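Local coordinates for protein alpha-1,2-Mannosidase (Trichoderma reesei, PDB 1HCU) that probably trims alpha-1,2-linked mannose residues from high-mannose N-glycans, as a calcium-dependent glycoside hydrolase of family 47, at residues G238-L243 with T291-Y296; F340-Q345 with A379-T384; G351-A356 with A385-L390; Y431-D436 with S446-S451. All coordinates share one frame; numbering follows the deposited sequence.

Contact 1: G238-L243 with T291-Y296; sequences GSWSGL and TFLSSY
Two strands of the antiparallel sheet that accompanies the helices of this family 47 glycosidase meet where Gly238 pairs with Tyr296. The pair is antiparallel and hydrogen-bonded: Gly238 N donates a hydrogen bond to Tyr296 O at 2.9 Å, and Tyr296 N donates one to Gly238 O, with an N-H...O angle of 165°. The phenol ring of Tyr296 folds back over its partner, because CG sits between the backbone N and the carbonyl carbon (chi1 65°). The glycine thereby lies against the ring face, its CA 3.8 Å from the centroid in a CH-pi contact, while Tyr296 OH goes on to Ile222 O. Farther along, a water joins the two backbones, accepting from Trp240 N and donating to Ser294 O. Beyond it Leu293 CD1 rests over one face of the Trp240 indole, 4.0 Å from the centroid of the five-membered ring; Tyr248 stacks on the same tryptophan. Trp240 lies about 5 Å, side chain to side chain, from Asp245, a predicted active-site residue. The bare CA of Gly238 lets the phenol ring lie close over the backbone, so that a CH-pi contact reinforces the two backbone bonds of the pair.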
loop_
_atom_site.group_PDB
_atom_site.type_symbol
_atom_site.label_atom_id
_atom_site.label_comp_id
_atom_site.label_asym_id
_atom_site.label_seq_id
_atom_site.Cartn_x
_atom_site.Cartn_y
_atom_site.Cartn_z
ATOM N N GLY A 238 8.968 -16.619 1.219
ATOM C CA GLY A 238 8.270 -15.372 1.451
ATOM C C GLY A 238 9.195 -14.184 1.313
ATOM O O GLY A 238 10.346 -14.343 0.897
ATOM N N SER A 239 8.696 -13.005 1.678
ATOM C CA SER A 239 9.462 -11.766 1.593
ATOM C C SER A 239 8.596 -10.624 2.088
ATOM O O SER A 239 7.490 -10.842 2.571
ATOM C CB SER A 239 9.818 -11.471 0.144
ATOM O OG SER A 239 8.649 -11.101 -0.573
ATOM N N TRP A 240 9.103 -9.401 1.954
ATOM C CA TRP A 240 8.335 -8.229 2.339
ATOM C C TRP A 240 7.825 -7.509 1.090
ATOM O O TRP A 240 7.564 -6.307 1.112
ATOM C CB TRP A 240 9.166 -7.283 3.215
ATOM C CG TRP A 240 9.262 -7.764 4.638
ATOM C CD1 TRP A 240 9.964 -8.844 5.091
ATOM C CD2 TRP A 240 8.575 -7.227 5.775
ATOM N NE1 TRP A 240 9.755 -9.018 6.437
ATOM C CE2 TRP A 240 8.908 -8.043 6.887
ATOM C CE3 TRP A 240 7.708 -6.140 5.965
ATOM C CZ2 TRP A 240 8.406 -7.807 8.174
ATOM C CZ3 TRP A 240 7.204 -5.902 7.249
ATOM C CH2 TRP A 240 7.555 -6.734 8.335
ATOM N N SER A 241 7.678 -8.250 -0.004
ATOM C CA SER A 241 7.180 -7.654 -1.238
ATOM C C SER A 241 5.944 -8.390 -1.769
ATOM O O SER A 241 5.132 -8.887 -0.992
ATOM C CB SER A 241 8.285 -7.613 -2.310
ATOM O OG SER A 241 8.676 -8.912 -2.694
ATOM N N GLY A 242 5.799 -8.440 -3.088
ATOM C CA GLY A 242 4.647 -9.090 -3.690
ATOM C C GLY A 242 4.248 -10.428 -3.094
ATOM O O GLY A 242 5.100 -11.258 -2.779
ATOM N N LEU A 243 2.941 -10.624 -2.934
ATOM C CA LEU A 243 2.385 -11.864 -2.396
ATOM C C LEU A 243 2.449 -12.059 -0.884
ATOM O O LEU A 243 1.865 -13.018 -0.373
ATOM C CB LEU A 243 3.051 -13.072 -3.060
ATOM C CG LEU A 243 2.969 -13.169 -4.578
ATOM C CD1 LEU A 243 3.771 -14.383 -5.009
ATOM C CD2 LEU A 243 1.511 -13.266 -5.037
ATOM N N THR A 291 21.218 -1.114 3.910
ATOM C CA THR A 291 20.516 -2.286 4.382
ATOM C C THR A 291 19.223 -2.501 3.603
ATOM O O THR A 291 18.349 -1.634 3.597
ATOM C CB THR A 291 20.163 -2.167 5.871
ATOM O OG1 THR A 291 21.368 -2.064 6.646
ATOM C CG2 THR A 291 19.382 -3.398 6.320
ATOM N N PHE A 292 19.112 -3.659 2.951
ATOM C CA PHE A 292 17.916 -4.025 2.187
ATOM C C PHE A 292 17.334 -5.318 2.760
ATOM O O PHE A 292 17.985 -6.009 3.543
ATOM C CB PHE A 292 18.246 -4.265 0.702
ATOM C CG PHE A 292 18.779 -3.053 -0.011
ATOM C CD1 PHE A 292 18.049 -1.863 -0.039
ATOM C CD2 PHE A 292 20.023 -3.091 -0.637
ATOM C CE1 PHE A 292 18.555 -0.734 -0.679
ATOM C CE2 PHE A 292 20.537 -1.962 -1.282
ATOM C CZ PHE A 292 19.806 -0.785 -1.301
ATOM N N LEU A 293 16.110 -5.648 2.359
ATOM C CA LEU A 293 15.470 -6.873 2.825
ATOM C C LEU A 293 15.546 -7.943 1.732
ATOM O O LEU A 293 15.114 -7.715 0.591
ATOM C CB LEU A 293 14.002 -6.612 3.207
ATOM C CG LEU A 293 13.754 -5.665 4.395
ATOM C CD1 LEU A 293 12.273 -5.668 4.805
ATOM C CD2 LEU A 293 14.612 -6.111 5.562
ATOM N N SER A 294 16.114 -9.098 2.076
ATOM C CA SER A 294 16.223 -10.210 1.134
ATOM C C SER A 294 14.933 -11.015 1.207
ATOM O O SER A 294 14.162 -10.867 2.158
ATOM C CB SER A 294 17.386 -11.144 1.504
ATOM O OG SER A 294 18.651 -10.528 1.328
ATOM N N SER A 295 14.704 -11.852 0.198
ATOM C CA SER A 295 13.538 -12.723 0.166
ATOM C C SER A 295 14.062 -14.019 0.760
ATOM O O SER A 295 15.273 -14.164 0.951
ATOM C CB SER A 295 13.077 -12.966 -1.269
ATOM O OG SER A 295 14.082 -13.640 -2.002
ATOM N N TYR A 296 13.176 -14.969 1.038
ATOM C CA TYR A 296 13.621 -16.218 1.638
ATOM C C TYR A 296 12.842 -17.441 1.210
ATOM O O TYR A 296 11.719 -17.349 0.720
ATOM C CB TYR A 296 13.579 -16.105 3.169
ATOM C CG TYR A 296 12.183 -15.923 3.731
ATOM C CD1 TYR A 296 11.353 -17.024 3.975
ATOM C CD2 TYR A 296 11.673 -14.646 3.985
ATOM C CE1 TYR A 296 10.038 -16.853 4.455
ATOM C CE2 TYR A 296 10.370 -14.469 4.461
ATOM C CZ TYR A 296 9.560 -15.578 4.690
ATOM O OH TYR A 296 8.277 -15.399 5.138
HETATM O O HOH W 1 12.162 -9.208 1.824
#

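Contact 2: F340-Q345 with A379-T384; sequences FGTYTQ and AGFWVT
Gln345 reaches across to Ala379. Its CB points toward the opposing segment, and from there the chain runs extended through CG (chi2 -173°), which carries the amide to the end of helix 373-379. CD comes to 3.8 Å from Ala379 CA. At the tip the two amide atoms divide: OE1 lies beside Ala379 CA and CB and accepts from Arg287 NH1, whereas NE2 faces two carbonyls. It bonds to Gly341 O at 3.0 Å, an acceptor lying nearly in the plane of the amide, and more weakly to Ala379 O, where the N-H...O angle is only 130°. A lysine in its place would lack the carbonyl oxygen and would probably leave Arg287 without this acceptor. The chain leaves helix 373-379 through Gly380, whose positive phi turns it toward strand 382-383, which pairs with strand 354-356 in the antiparallel sheet; Phe381, just before the strand, packs against helix 326-344. Thr342 CG2 stands over the centre of one face of the Phe381 ring, 3.8 Å from the centroid, a CH-pi contact 11° off the ring normal, and Thr342 CA touches Phe381 CZ at 3.4 Å. Gln345 NE2 comes to the ring edge near CE2. The threonine hydroxyl takes no part, being bonded to Tyr339 O, and Phe375 and Phe355 both meet the Phe381 ring edge-to-face.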
loop_
_atom_site.group_PDB
_atom_site.type_symbol
_atom_site.label_atom_id
_atom_site.label_comp_id
_atom_site.label_asym_id
_atom_site.label_seq_id
_atom_site.Cartn_x
_atom_site.Cartn_y
_atom_site.Cartn_z
ATOM N N PHE A 340 15.763 4.777 -0.083
ATOM C CA PHE A 340 15.775 6.069 -0.753
ATOM C C PHE A 340 17.046 6.167 -1.593
ATOM O O PHE A 340 17.086 6.879 -2.592
ATOM C CB PHE A 340 15.739 7.226 0.240
ATOM C CG PHE A 340 15.844 8.568 -0.417
ATOM C CD1 PHE A 340 14.764 9.104 -1.114
ATOM C CD2 PHE A 340 17.044 9.266 -0.397
ATOM C CE1 PHE A 340 14.883 10.320 -1.786
ATOM C CE2 PHE A 340 17.175 10.475 -1.063
ATOM C CZ PHE A 340 16.090 11.008 -1.761
ATOM N N GLY A 341 18.078 5.433 -1.183
ATOM C CA GLY A 341 19.336 5.424 -1.911
ATOM C C GLY A 341 19.187 4.856 -3.316
ATOM O O GLY A 341 20.051 5.086 -4.168
ATOM N N THR A 342 18.112 4.104 -3.565
ATOM C CA THR A 342 17.887 3.538 -4.904
ATOM C C THR A 342 17.190 4.593 -5.765
ATOM O O THR A 342 17.063 4.447 -6.981
ATOM C CB THR A 342 17.019 2.240 -4.875
ATOM O OG1 THR A 342 15.716 2.531 -4.343
ATOM C CG2 THR A 342 17.692 1.160 -4.029
ATOM N N TYR A 343 16.739 5.656 -5.106
ATOM C CA TYR A 343 16.082 6.777 -5.778
ATOM C C TYR A 343 17.172 7.789 -6.161
ATOM O O TYR A 343 17.386 8.090 -7.335
ATOM C CB TYR A 343 15.096 7.461 -4.820
ATOM C CG TYR A 343 13.635 7.104 -4.988
ATOM C CD1 TYR A 343 12.744 8.017 -5.553
ATOM C CD2 TYR A 343 13.133 5.870 -4.559
ATOM C CE1 TYR A 343 11.394 7.720 -5.686
ATOM C CE2 TYR A 343 11.780 5.559 -4.689
ATOM C CZ TYR A 343 10.914 6.491 -5.255
ATOM O OH TYR A 343 9.580 6.198 -5.410
ATOM N N THR A 344 17.859 8.280 -5.132
ATOM C CA THR A 344 18.910 9.292 -5.240
ATOM C C THR A 344 20.125 8.920 -6.094
ATOM O O THR A 344 20.849 9.802 -6.548
ATOM C CB THR A 344 19.411 9.702 -3.806
ATOM O OG1 THR A 344 20.221 10.878 -3.879
ATOM C CG2 THR A 344 20.236 8.581 -3.187
ATOM N N GLN A 345 20.348 7.634 -6.340
ATOM C CA GLN A 345 21.513 7.257 -7.131
ATOM C C GLN A 345 21.281 6.935 -8.608
ATOM O O GLN A 345 22.246 6.720 -9.351
ATOM C CB GLN A 345 22.262 6.118 -6.432
ATOM C CG GLN A 345 22.680 6.501 -5.016
ATOM C CD GLN A 345 23.562 5.466 -4.344
ATOM O OE1 GLN A 345 24.784 5.470 -4.513
ATOM N NE2 GLN A 345 22.942 4.563 -3.581
ATOM N N ALA A 379 27.023 2.583 -6.253
ATOM C CA ALA A 379 25.632 2.685 -5.825
ATOM C C ALA A 379 25.219 1.635 -4.798
ATOM O O ALA A 379 24.389 1.905 -3.928
ATOM C CB ALA A 379 24.715 2.608 -7.025
ATOM N N GLY A 380 25.776 0.434 -4.904
ATOM C CA GLY A 380 25.432 -0.607 -3.957
ATOM C C GLY A 380 24.301 -1.515 -4.409
ATOM O O GLY A 380 23.793 -2.311 -3.620
ATOM N N PHE A 381 23.899 -1.406 -5.672
ATOM C CA PHE A 381 22.830 -2.250 -6.206
ATOM C C PHE A 381 22.780 -2.117 -7.722
ATOM O O PHE A 381 23.366 -1.196 -8.287
ATOM C CB PHE A 381 21.475 -1.820 -5.605
ATOM C CG PHE A 381 20.961 -0.486 -6.124
ATOM C CD1 PHE A 381 20.124 -0.429 -7.238
ATOM C CD2 PHE A 381 21.331 0.709 -5.509
ATOM C CE1 PHE A 381 19.657 0.804 -7.733
ATOM C CE2 PHE A 381 20.878 1.940 -5.990
ATOM C CZ PHE A 381 20.038 1.990 -7.107
ATOM N N TRP A 382 22.122 -3.053 -8.390
ATOM C CA TRP A 382 21.950 -2.931 -9.829
ATOM C C TRP A 382 20.470 -3.137 -10.115
ATOM O O TRP A 382 19.750 -3.748 -9.322
ATOM C CB TRP A 382 22.836 -3.913 -10.603
ATOM C CG TRP A 382 22.548 -5.345 -10.427
ATOM C CD1 TRP A 382 21.646 -6.094 -11.123
ATOM C CD2 TRP A 382 23.221 -6.241 -9.540
ATOM N NE1 TRP A 382 21.720 -7.407 -10.732
ATOM C CE2 TRP A 382 22.678 -7.530 -9.761
ATOM C CE3 TRP A 382 24.234 -6.082 -8.584
ATOM C CZ2 TRP A 382 23.113 -8.658 -9.060
ATOM C CZ3 TRP A 382 24.671 -7.200 -7.885
ATOM C CH2 TRP A 382 24.108 -8.476 -8.128
ATOM N N VAL A 383 20.011 -2.597 -11.235
ATOM C CA VAL A 383 18.606 -2.675 -11.608
ATOM C C VAL A 383 18.251 -3.931 -12.375
ATOM O O VAL A 383 18.957 -4.320 -13.300
ATOM C CB VAL A 383 18.202 -1.466 -12.476
ATOM C CG1 VAL A 383 16.694 -1.458 -12.696
ATOM C CG2 VAL A 383 18.666 -0.179 -11.816
ATOM N N THR A 384 17.137 -4.545 -11.987
ATOM C CA THR A 384 16.642 -5.751 -12.637
ATOM C C THR A 384 15.313 -5.436 -13.336
ATOM O O THR A 384 14.942 -6.086 -14.312
ATOM C CB THR A 384 16.425 -6.898 -11.613
ATOM O OG1 THR A 384 15.542 -6.456 -10.580
ATOM C CG2 THR A 384 17.753 -7.328 -10.983
#

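Contact 3: G351-A356 with A385-L390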
loop_
_atom_site.group_PDB
_atom_site.type_symbol
_atom_site.label_atom_id
_atom_site.label_comp_id
_atom_site.label_asym_id
_atom_site.label_seq_id
_atom_site.Cartn_x
_atom_site.Cartn_y
_atom_site.Cartn_z
ATOM N N GLY A 351 13.518 5.635 -7.910
ATOM C CA GLY A 351 13.879 4.254 -7.617
ATOM C C GLY A 351 13.368 3.214 -8.606
ATOM O O GLY A 351 12.294 3.381 -9.178
ATOM N N PRO A 352 14.120 2.123 -8.826
ATOM C CA PRO A 352 13.740 1.050 -9.752
ATOM C C PRO A 352 12.653 0.145 -9.180
ATOM O O PRO A 352 12.441 0.109 -7.974
ATOM C CB PRO A 352 15.054 0.306 -9.970
ATOM C CG PRO A 352 15.717 0.424 -8.632
ATOM C CD PRO A 352 15.453 1.870 -8.245
ATOM N N GLU A 353 11.971 -0.577 -10.062
ATOM C CA GLU A 353 10.900 -1.491 -9.675
ATOM C C GLU A 353 11.500 -2.707 -8.983
ATOM O O GLU A 353 10.957 -3.227 -8.003
ATOM C CB GLU A 353 10.145 -1.932 -10.922
ATOM C CG GLU A 353 8.657 -1.794 -10.808
ATOM C CD GLU A 353 8.054 -2.915 -10.034
ATOM O OE1 GLU A 353 8.581 -4.035 -10.163
ATOM O OE2 GLU A 353 7.060 -2.694 -9.320
ATOM N N GLY A 354 12.631 -3.148 -9.515
ATOM C CA GLY A 354 13.330 -4.282 -8.957
ATOM C C GLY A 354 14.822 -4.040 -9.048
ATOM O O GLY A 354 15.300 -3.509 -10.052
ATOM N N PHE A 355 15.551 -4.411 -7.998
ATOM C CA PHE A 355 16.996 -4.249 -7.967
ATOM C C PHE A 355 17.621 -5.382 -7.165
ATOM O O PHE A 355 16.935 -6.065 -6.403
ATOM C CB PHE A 355 17.386 -2.883 -7.368
ATOM C CG PHE A 355 16.998 -2.709 -5.919
ATOM C CD1 PHE A 355 17.858 -3.094 -4.894
ATOM C CD2 PHE A 355 15.761 -2.161 -5.584
ATOM C CE1 PHE A 355 17.496 -2.934 -3.556
ATOM C CE2 PHE A 355 15.390 -1.998 -4.247
ATOM C CZ PHE A 355 16.259 -2.384 -3.232
ATOM N N ALA A 356 18.925 -5.580 -7.339
ATOM C CA ALA A 356 19.621 -6.653 -6.634
ATOM C C ALA A 356 21.051 -6.278 -6.231
ATOM O O ALA A 356 21.589 -5.262 -6.664
ATOM C CB ALA A 356 19.630 -7.910 -7.500
ATOM N N ALA A 385 14.604 -4.431 -12.822
ATOM C CA ALA A 385 13.322 -3.999 -13.378
ATOM C C ALA A 385 13.369 -2.480 -13.320
ATOM O O ALA A 385 13.084 -1.880 -12.285
ATOM C CB ALA A 385 12.173 -4.529 -12.538
ATOM N N PRO A 386 13.722 -1.844 -14.445
ATOM C CA PRO A 386 13.859 -0.394 -14.626
ATOM C C PRO A 386 12.649 0.523 -14.569
ATOM O O PRO A 386 12.792 1.706 -14.255
ATOM C CB PRO A 386 14.580 -0.292 -15.969
ATOM C CG PRO A 386 13.995 -1.445 -16.733
ATOM C CD PRO A 386 13.983 -2.561 -15.713
ATOM N N TYR A 387 11.461 0.010 -14.863
ATOM C CA TYR A 387 10.298 0.887 -14.859
ATOM C C TYR A 387 9.829 1.390 -13.500
ATOM O O TYR A 387 10.233 0.889 -12.444
ATOM C CB TYR A 387 9.127 0.225 -15.593
ATOM C CG TYR A 387 8.772 -1.152 -15.096
ATOM C CD1 TYR A 387 9.429 -2.289 -15.581
ATOM C CD2 TYR A 387 7.786 -1.324 -14.128
ATOM C CE1 TYR A 387 9.107 -3.567 -15.106
ATOM C CE2 TYR A 387 7.458 -2.592 -13.648
ATOM C CZ TYR A 387 8.122 -3.700 -14.139
ATOM O OH TYR A 387 7.806 -4.935 -13.637
ATOM N N TYR A 388 8.981 2.411 -13.558
ATOM C CA TYR A 388 8.369 3.038 -12.391
ATOM C C TYR A 388 6.919 3.368 -12.779
ATOM O O TYR A 388 6.670 4.050 -13.783
ATOM C CB TYR A 388 9.104 4.330 -12.004
ATOM C CG TYR A 388 8.425 5.078 -10.871
ATOM C CD1 TYR A 388 8.380 4.547 -9.580
ATOM C CD2 TYR A 388 7.783 6.295 -11.103
ATOM C CE1 TYR A 388 7.711 5.209 -8.552
ATOM C CE2 TYR A 388 7.111 6.966 -10.083
ATOM C CZ TYR A 388 7.079 6.419 -8.812
ATOM O OH TYR A 388 6.419 7.085 -7.801
ATOM N N ILE A 389 5.964 2.884 -11.990
ATOM C CA ILE A 389 4.563 3.131 -12.300
ATOM C C ILE A 389 3.829 3.944 -11.249
ATOM O O ILE A 389 2.678 3.659 -10.901
ATOM C CB ILE A 389 3.796 1.804 -12.568
ATOM C CG1 ILE A 389 3.710 0.950 -11.304
ATOM C CG2 ILE A 389 4.517 1.009 -13.647
ATOM C CD1 ILE A 389 2.885 -0.321 -11.502
ATOM N N LEU A 390 4.512 4.964 -10.742
ATOM C CA LEU A 390 3.937 5.875 -9.761
ATOM C C LEU A 390 3.661 5.257 -8.384
ATOM O O LEU A 390 2.729 5.683 -7.690
ATOM C CB LEU A 390 2.650 6.483 -10.354
ATOM C CG LEU A 390 2.788 7.117 -11.757
ATOM C CD1 LEU A 390 1.457 7.650 -12.267
ATOM C CD2 LEU A 390 3.809 8.267 -11.683
HETATM O O HOH W 2 9.838 1.767 -9.741
#
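Backbone hydrogen bonds carry most of the contact between Gly354 and Ala385. Ala385 N donates to Gly354 O at 3.0 Å, and Gly354 N answers to Ala385 O at 3.1 Å, lying in the carbonyl plane on a lone pair. Glu353 N also approaches Ala385 O, at 2.8 Å, but at 129° that bond is weak. A water adds a bridge, donating to both Gly351 O and Tyr387 O. The apolar contacts come from Glu353 and Tyr387: Glu353 CB lies over one face of the ring, 4.1 Å from its centroid, and the carboxylate is turned to within 8° of the ring plane. Tyr387 reaches back to it because CG occupies the position between backbone N and carbonyl carbon (chi1 53°). Ala385 CB also packs against Glu353 CB, at 3.7 Å. Among charges, Glu353 OE2 forms a salt bridge with Arg391 NE, a partner that would help to hold the carboxylate in place. With Glu353 and Gly354 both opposite Ala385, the pairing is a classic beta bulge at the start of strand 354-356; the bulge includes Glu353, the predicted proton donor, and so probably helps to place it in the active site of this family 47 glycosidase.

Contact 4: Y431-D436 with S446-S451; sequences YSSIND and SDDMES
Ser432 OG faces the backbone of the opposing segment and accepts a straight hydrogen bond from Asp448 N, at 3.0 Å and 166°. The hydroxyl is placed there by a chi1 of 169°, with OG lying across from its own backbone N, and it donates a hydrogen bond to Ser433 O, on a lone pair of that carbonyl. Ser433 O has a second donor in Ser446 N, at 2.8 Å, which approaches from above the carbonyl plane. Going the other way, Ser433 N donates to Asp448 O at 3.0 Å, and Ser432 CA makes a CA-H...O contact with the same oxygen. Replacing Ser432 by an alanine would probably leave Asp448 N without its acceptor and take a donor from Ser433 O. Next to this polar centre, Met449 lays CB and SD against Tyr431 O, the sulfur at 3.4 Å. Two waters extend the network: one joins Ser433 OG to Glu450 N, the other links Ser446 OG to Ile434 O, the latter bond weak. Farther out, Asp447 turns away from the contact and hydrogen-bonds to Ser44 OG and Val43 N, which ties the bend to the loop after strand 39-41. Tyr431 meets the ring of Trp453 on helix 451-465. The contact thus closes the loop between strand 430-431 and helix 451-465 without regular strand pairing: two backbone bonds cross it, and the Ser432 hydroxyl supplements them, accepting from Asp448 N while donating to Ser433 O within its own segment.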
loop_
_atom_site.group_PDB
_atom_site.type_symbol
_atom_site.label_atom_id
_atom_site.label_comp_id
_atom_site.label_asym_id
_atom_site.label_seq_id
_atom_site.Cartn_x
_atom_site.Cartn_y
_atom_site.Cartn_z
ATOM N N TYR A 431 0.323 12.779 -15.299
ATOM C CA TYR A 431 1.529 12.018 -14.981
ATOM C C TYR A 431 1.354 10.567 -15.403
ATOM O O TYR A 431 0.241 10.040 -15.440
ATOM C CB TYR A 431 1.846 12.108 -13.477
ATOM C CG TYR A 431 2.022 13.530 -12.979
ATOM C CD1 TYR A 431 0.917 14.307 -12.628
ATOM C CD2 TYR A 431 3.286 14.124 -12.934
ATOM C CE1 TYR A 431 1.064 15.644 -12.251
ATOM C CE2 TYR A 431 3.448 15.464 -12.560
ATOM C CZ TYR A 431 2.331 16.218 -12.224
ATOM O OH TYR A 431 2.470 17.555 -11.902
ATOM N N SER A 432 2.459 9.912 -15.707
ATOM C CA SER A 432 2.387 8.543 -16.171
ATOM C C SER A 432 3.571 7.690 -15.752
ATOM O O SER A 432 4.615 8.199 -15.347
ATOM C CB SER A 432 2.282 8.542 -17.703
ATOM O OG SER A 432 2.458 7.244 -18.238
ATOM N N SER A 433 3.382 6.380 -15.858
ATOM C CA SER A 433 4.419 5.414 -15.545
ATOM C C SER A 433 5.515 5.643 -16.572
ATOM O O SER A 433 5.236 6.051 -17.701
ATOM C CB SER A 433 3.885 3.990 -15.706
ATOM O OG SER A 433 2.670 3.808 -15.005
ATOM N N ILE A 434 6.752 5.369 -16.179
ATOM C CA ILE A 434 7.899 5.548 -17.058
ATOM C C ILE A 434 8.661 4.246 -17.288
ATOM O O ILE A 434 8.696 3.370 -16.420
ATOM C CB ILE A 434 8.853 6.612 -16.498
ATOM C CG1 ILE A 434 9.170 6.310 -15.027
ATOM C CG2 ILE A 434 8.226 7.983 -16.664
ATOM C CD1 ILE A 434 10.236 7.203 -14.420
ATOM N N ASN A 435 9.290 4.139 -18.457
ATOM C CA ASN A 435 10.023 2.942 -18.848
ATOM C C ASN A 435 11.385 2.661 -18.217
ATOM O O ASN A 435 11.619 1.565 -17.715
ATOM C CB ASN A 435 10.189 2.914 -20.372
ATOM C CG ASN A 435 8.862 2.927 -21.106
ATOM O OD1 ASN A 435 7.946 2.178 -20.773
ATOM N ND2 ASN A 435 8.758 3.775 -22.118
ATOM N N ASP A 436 12.294 3.628 -18.250
ATOM C CA ASP A 436 13.624 3.392 -17.712
ATOM C C ASP A 436 14.063 4.425 -16.693
ATOM O O ASP A 436 14.385 5.564 -17.028
ATOM C CB ASP A 436 14.634 3.358 -18.847
ATOM C CG ASP A 436 15.923 2.673 -18.461
ATOM O OD1 ASP A 436 16.296 2.702 -17.266
ATOM O OD2 ASP A 436 16.571 2.114 -19.369
ATOM N N SER A 446 4.843 5.213 -20.321
ATOM C CA SER A 446 4.160 4.015 -20.815
ATOM C C SER A 446 2.658 4.266 -20.938
ATOM O O SER A 446 1.879 3.344 -21.158
ATOM C CB SER A 446 4.441 2.808 -19.909
ATOM O OG SER A 446 4.223 3.093 -18.539
ATOM N N ASP A 447 2.274 5.531 -20.794
ATOM C CA ASP A 447 0.885 5.968 -20.918
ATOM C C ASP A 447 -0.103 5.302 -19.956
ATOM O O ASP A 447 -1.004 4.572 -20.370
ATOM C CB ASP A 447 0.434 5.772 -22.370
ATOM C CG ASP A 447 -0.883 6.459 -22.676
ATOM O OD1 ASP A 447 -1.128 7.562 -22.135
ATOM O OD2 ASP A 447 -1.665 5.901 -23.473
ATOM N N ASP A 448 0.063 5.564 -18.665
ATOM C CA ASP A 448 -0.824 4.995 -17.656
ATOM C C ASP A 448 -0.690 5.732 -16.325
ATOM O O ASP A 448 0.401 6.112 -15.919
ATOM C CB ASP A 448 -0.531 3.507 -17.465
ATOM C CG ASP A 448 -1.368 2.888 -16.358
ATOM O OD1 ASP A 448 -2.616 2.926 -16.441
ATOM O OD2 ASP A 448 -0.771 2.363 -15.395
ATOM N N MET A 449 -1.820 5.945 -15.665
ATOM C CA MET A 449 -1.852 6.640 -14.388
ATOM C C MET A 449 -2.714 5.830 -13.418
ATOM O O MET A 449 -3.932 5.993 -13.357
ATOM C CB MET A 449 -2.417 8.055 -14.583
ATOM C CG MET A 449 -2.419 8.918 -13.330
ATOM S SD MET A 449 -2.553 10.716 -13.683
ATOM C CE MET A 449 -4.309 10.963 -13.573
ATOM N N GLU A 450 -2.062 4.947 -12.672
ATOM C CA GLU A 450 -2.733 4.084 -11.708
ATOM C C GLU A 450 -3.467 4.875 -10.632
ATOM O O GLU A 450 -3.047 5.973 -10.257
ATOM C CB GLU A 450 -1.714 3.153 -11.063
ATOM C CG GLU A 450 -1.093 2.178 -12.040
ATOM C CD GLU A 450 -1.989 0.998 -12.331
ATOM O OE1 GLU A 450 -1.697 0.258 -13.294
ATOM O OE2 GLU A 450 -2.982 0.801 -11.594
ATOM N N SER A 451 -4.552 4.300 -10.122
ATOM C CA SER A 451 -5.344 4.969 -9.099
ATOM C C SER A 451 -4.569 5.261 -7.806
ATOM O O SER A 451 -4.809 6.285 -7.164
ATOM C CB SER A 451 -6.617 4.158 -8.794
ATOM O OG SER A 451 -6.329 2.942 -8.128
HETATM O O HOH W 3 0.736 4.376 -13.010
HETATM O O HOH W 4 5.958 1.693 -17.216
#

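Overall arrangement
From the N terminus, contact 1 comes first: it closes the largely helical excursion between 243 and 291 by pairing strand 237-238 with strand 292-297. Contacts 2 and 3 follow and cross, since 351-356 falls between the two segments of contact 2 and 385-390 after them; together they join helix 326-344, strands 354-356 and 382-383, and the loop leading to helix 393-405. Phe292 links contact 1 to both, packing on Thr342 and on Phe355. Contact 4 comes last, a short loop closure before helix 451-465. It touches contact 3, where Tyr388 O and Ile434 N probably hydrogen-bond, but has no direct contact with contacts 1 and 2.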